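Local coordinates for protein probable polysaccharide deacetylase pdaA (PDB 1NY1) that deacetylates N-acetylmuramic acid residues of peptidoglycan strands, leading to muramic delta-lactam in the spore cortex, and is required for germination, at residues N7-K11 and F163-A167; K179-Y183 and E207-A212. One frame throughout, in Å; residues are numbered along the deposited sequence.

Contact 1: N7-K11 and F163-A167; sequences NWGFK and FWSVA
An aromatic cluster of Trp-8, Phe-10, Phe-163 and Trp-164 ties the N-terminal loop after strand 6-7 to the loop after strand 160-161 in the NodB homology region. Trp-8 is its hub. The six-membered part of its indole lies on the Phe-163 ring in an offset stack, the ring centroids 4.3 Å apart. Beside the stacked rings, Phe-163 CB sits over the pyrrole part of the indole, 3.7 Å from the five-ring centroid of Trp-8, as a CH-pi contact. Trp-164 meets Trp-8 the other way: the edge of Trp-8 points into its face in a T-shaped pair, planes at 71°. Here Trp-8 CD1 is 3.6 Å from Trp-164 CE2. The Trp-8 side chain leaves its backbone with CG anti to N (chi1 -173°), which lays one face on Phe-163 and turns the CD1-NE1 edge to Trp-164. Its N-H is spent on the backbone, NE1 to Trp-164 O at 3.1 Å, arriving in the carbonyl plane on a lone pair. Phe-10 continues the cluster along the loop, its CE2 3.7 Å from Trp-164 CD1 and its CE1 3.2 Å from Ser-165 O. The Phe-146 ring meets that of Phe-163, and the Tyr-36 ring that of Trp-8, while Ser-165 OG bonds to the backbone N of Ile-195. The Trp-164 side chain comes within about 6 Å of that of Asp-50, the probable proton acceptor. The buried indole N-H is thus satisfied by the main chain, and one polar bond plus two ring contacts at different inclinations should restrict both sliding and rotation of Trp-8.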
# COMPACT_ATOMS: atom_id res chain seq x y z
N ASN A 7 -13.33 8.68 3.89
CA ASN A 7 -12.51 8.32 2.74
C ASN A 7 -11.13 8.93 2.95
O ASN A 7 -11.00 10.14 3.15
CB ASN A 7 -13.11 8.85 1.43
CG ASN A 7 -14.41 8.15 1.06
OD1 ASN A 7 -14.83 8.17 -0.10
ND2 ASN A 7 -15.07 7.53 2.04
N TRP A 8 -10.09 8.10 2.91
CA TRP A 8 -8.75 8.61 3.10
C TRP A 8 -8.39 9.58 1.97
O TRP A 8 -8.37 9.20 0.80
CB TRP A 8 -7.72 7.49 3.14
CG TRP A 8 -6.38 8.02 3.50
CD1 TRP A 8 -5.30 8.18 2.68
CD2 TRP A 8 -6.01 8.58 4.76
NE1 TRP A 8 -4.28 8.81 3.35
CE2 TRP A 8 -4.69 9.07 4.63
CE3 TRP A 8 -6.67 8.72 5.99
CZ2 TRP A 8 -4.02 9.68 5.69
CZ3 TRP A 8 -6.00 9.33 7.04
CH2 TRP A 8 -4.68 9.81 6.88
N GLY A 9 -8.12 10.82 2.35
CA GLY A 9 -7.77 11.85 1.39
C GLY A 9 -6.90 12.88 2.08
O GLY A 9 -6.89 12.96 3.31
N PHE A 10 -6.17 13.68 1.31
CA PHE A 10 -5.29 14.68 1.89
C PHE A 10 -4.75 15.59 0.79
O PHE A 10 -4.66 15.18 -0.37
CB PHE A 10 -4.11 13.99 2.58
CG PHE A 10 -3.29 13.14 1.63
CD1 PHE A 10 -2.26 13.70 0.89
CD2 PHE A 10 -3.64 11.82 1.41
CE1 PHE A 10 -1.58 12.96 -0.07
CE2 PHE A 10 -2.97 11.06 0.45
CZ PHE A 10 -1.94 11.63 -0.29
N LYS A 11 -4.40 16.81 1.17
CA LYS A 11 -3.84 17.75 0.21
C LYS A 11 -2.50 17.15 -0.18
O LYS A 11 -1.73 16.73 0.68
CB LYS A 11 -3.61 19.11 0.86
CG LYS A 11 -4.86 19.76 1.41
CD LYS A 11 -5.39 20.84 0.47
CE LYS A 11 -4.47 22.06 0.46
NZ LYS A 11 -4.41 22.75 1.78
N PHE A 163 -2.22 3.59 5.43
CA PHE A 163 -2.76 4.49 4.42
C PHE A 163 -1.62 4.90 3.49
O PHE A 163 -0.73 4.10 3.21
CB PHE A 163 -3.41 5.70 5.09
CG PHE A 163 -4.68 5.36 5.81
CD1 PHE A 163 -5.80 4.94 5.10
CD2 PHE A 163 -4.74 5.42 7.19
CE1 PHE A 163 -6.97 4.57 5.77
CE2 PHE A 163 -5.91 5.05 7.87
CZ PHE A 163 -7.02 4.63 7.15
N TRP A 164 -1.63 6.14 3.01
CA TRP A 164 -0.57 6.58 2.11
C TRP A 164 -0.43 8.09 2.09
O TRP A 164 -1.31 8.82 2.58
CB TRP A 164 -0.83 6.05 0.69
CG TRP A 164 -2.12 6.51 0.08
CD1 TRP A 164 -2.31 7.60 -0.72
CD2 TRP A 164 -3.41 5.93 0.28
NE1 TRP A 164 -3.65 7.72 -1.05
CE2 TRP A 164 -4.35 6.71 -0.44
CE3 TRP A 164 -3.88 4.81 0.99
CZ2 TRP A 164 -5.71 6.42 -0.46
CZ3 TRP A 164 -5.24 4.51 0.97
CH2 TRP A 164 -6.14 5.32 0.24
N SER A 165 0.68 8.56 1.54
CA SER A 165 0.94 10.00 1.45
C SER A 165 1.18 10.43 -0.00
O SER A 165 1.27 11.63 -0.28
CB SER A 165 2.16 10.36 2.30
OG SER A 165 3.35 9.88 1.70
N VAL A 166 1.28 9.46 -0.91
CA VAL A 166 1.46 9.73 -2.34
C VAL A 166 0.64 8.77 -3.17
O VAL A 166 0.70 7.55 -2.97
CB VAL A 166 2.94 9.57 -2.82
CG1 VAL A 166 3.00 9.71 -4.35
CG2 VAL A 166 3.84 10.59 -2.15
N ALA A 167 -0.12 9.31 -4.11
CA ALA A 167 -0.93 8.49 -5.00
C ALA A 167 -1.36 9.35 -6.17
O ALA A 167 -1.46 10.57 -6.05
CB ALA A 167 -2.16 7.95 -4.26

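Contact 2: K179-Y183 and E207-A212; sequences KKYAY and EALDDA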
# COMPACT_ATOMS: atom_id res chain seq x y z
N LYS A 179 4.37 6.52 -19.40
CA LYS A 179 5.47 6.58 -18.46
C LYS A 179 5.73 7.95 -17.85
O LYS A 179 5.87 8.07 -16.64
CB LYS A 179 6.75 6.08 -19.12
CG LYS A 179 7.86 5.83 -18.12
CD LYS A 179 9.16 5.41 -18.78
CE LYS A 179 9.87 6.59 -19.44
NZ LYS A 179 11.27 6.23 -19.81
N LYS A 180 5.82 8.97 -18.69
CA LYS A 180 6.10 10.31 -18.20
C LYS A 180 5.09 10.78 -17.15
O LYS A 180 5.49 11.36 -16.14
CB LYS A 180 6.16 11.30 -19.36
CG LYS A 180 6.43 12.74 -18.96
CD LYS A 180 6.52 13.63 -20.19
CE LYS A 180 6.46 15.10 -19.81
NZ LYS A 180 7.53 15.47 -18.85
N TYR A 181 3.81 10.53 -17.37
CA TYR A 181 2.79 10.96 -16.41
C TYR A 181 3.05 10.41 -15.01
O TYR A 181 3.04 11.16 -14.03
CB TYR A 181 1.40 10.52 -16.86
CG TYR A 181 0.29 11.06 -15.99
CD1 TYR A 181 -0.15 12.37 -16.13
CD2 TYR A 181 -0.30 10.27 -15.00
CE1 TYR A 181 -1.15 12.89 -15.31
CE2 TYR A 181 -1.30 10.78 -14.17
CZ TYR A 181 -1.72 12.09 -14.33
OH TYR A 181 -2.71 12.61 -13.52
N ALA A 182 3.28 9.11 -14.92
CA ALA A 182 3.53 8.44 -13.64
C ALA A 182 4.86 8.85 -13.04
O ALA A 182 4.95 9.13 -11.84
CB ALA A 182 3.50 6.92 -13.84
N TYR A 183 5.89 8.87 -13.87
CA TYR A 183 7.22 9.24 -13.42
C TYR A 183 7.20 10.65 -12.82
O TYR A 183 7.68 10.87 -11.71
CB TYR A 183 8.21 9.17 -14.59
CG TYR A 183 9.55 9.79 -14.29
CD1 TYR A 183 9.79 11.14 -14.58
CD2 TYR A 183 10.57 9.05 -13.70
CE1 TYR A 183 11.02 11.73 -14.29
CE2 TYR A 183 11.80 9.63 -13.40
CZ TYR A 183 12.02 10.97 -13.70
OH TYR A 183 13.24 11.54 -13.40
N GLU A 207 8.18 0.70 -16.05
CA GLU A 207 9.27 1.52 -16.59
C GLU A 207 9.33 2.85 -15.83
O GLU A 207 10.41 3.36 -15.54
CB GLU A 207 9.05 1.78 -18.08
CG GLU A 207 9.25 0.58 -19.02
CD GLU A 207 8.19 -0.52 -18.89
OE1 GLU A 207 7.09 -0.25 -18.35
OE2 GLU A 207 8.45 -1.65 -19.35
N ALA A 208 8.16 3.42 -15.52
CA ALA A 208 8.14 4.68 -14.78
C ALA A 208 8.75 4.46 -13.41
O ALA A 208 9.55 5.27 -12.94
CB ALA A 208 6.70 5.19 -14.64
N LEU A 209 8.40 3.35 -12.76
CA LEU A 209 8.93 3.03 -11.44
C LEU A 209 10.44 2.83 -11.49
O LEU A 209 11.17 3.27 -10.60
CB LEU A 209 8.26 1.77 -10.88
CG LEU A 209 8.71 1.29 -9.49
CD1 LEU A 209 8.34 2.32 -8.42
CD2 LEU A 209 8.03 -0.04 -9.19
N ASP A 210 10.91 2.16 -12.54
CA ASP A 210 12.33 1.92 -12.72
C ASP A 210 13.07 3.27 -12.74
O ASP A 210 14.05 3.46 -12.01
CB ASP A 210 12.55 1.15 -14.03
CG ASP A 210 13.97 0.63 -14.20
OD1 ASP A 210 14.83 0.84 -13.30
OD2 ASP A 210 14.22 0.00 -15.24
N ASP A 211 12.59 4.20 -13.56
CA ASP A 211 13.21 5.53 -13.66
C ASP A 211 13.09 6.33 -12.37
O ASP A 211 14.03 7.02 -11.96
CB ASP A 211 12.56 6.34 -14.79
CG ASP A 211 12.83 5.76 -16.17
OD1 ASP A 211 13.59 4.78 -16.27
OD2 ASP A 211 12.28 6.30 -17.15
N ALA A 212 11.93 6.24 -11.73
CA ALA A 212 11.69 6.96 -10.48
C ALA A 212 12.64 6.51 -9.38
O ALA A 212 13.21 7.34 -8.68
CB ALA A 212 10.24 6.76 -10.04
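Ala-208 is the close-packed point between helices 179-188 and 205-219, whose segments 179-183 and 207-212 approach to 8.5 Å between axes at a crossing angle of -46°. Ala-208 CB lies 3.7 Å from Ala-182 CB, and Ala-208 CA is 3.5 Å from Lys-179 CG; the absence of anything beyond CB on Ala-208 is consistent with the close approach of its CA to Tyr-183 CA, 4.8 Å. Next to this, the Tyr-183 ring lies edge-on against the second helix, with Ala-212 N and Ala-208 O near the ring plane and CD2 3.5 Å from Asp-211 CB. The looser, partly exposed side is polar. Lys-179 runs its methylenes past Ala-208 and Glu-207, then bends at chi3 (75°), bringing NZ 2.8 Å from Asp-211 OD2 in a salt bridge that meets OD2 nearly along its C-O axis. Glu-207 turns its carboxylate away to Lys-60, and Tyr-183 OH bonds to Asp-215, one turn after Asp-211. Met-186 of helix 179-188 extends the apolar seam over Ala-208 and Ala-212, while Leu-209, on another face of helix 205-219, packs on helix 58-67 and strand 44-51 of the parallel sheet.

Contact 1 closes before contact 2 opens along the chain, so the two stand in series, their centres 20 Å apart and nearest atoms about 8 Å apart without touching. Both involve the parallel sheet: backbone hydrogen bonds join Ser-165 and Val-166 to strand 194-198, and helix 205-219 packs on strand 44-51. Strand 194-198 itself lies between helices 179-188 and 205-219 in sequence. In contact 1 the N-terminal loop packs on loop 163-167, whose Trp-164 side chain lies near those of Asp-50 and the metal ligand His-101; in contact 2 the Ala-182 side chain is about 5 Å from that of Asp-170, which probably tunes the active-site histidine. The catalytic region is thus approached from two separate parts of the fold.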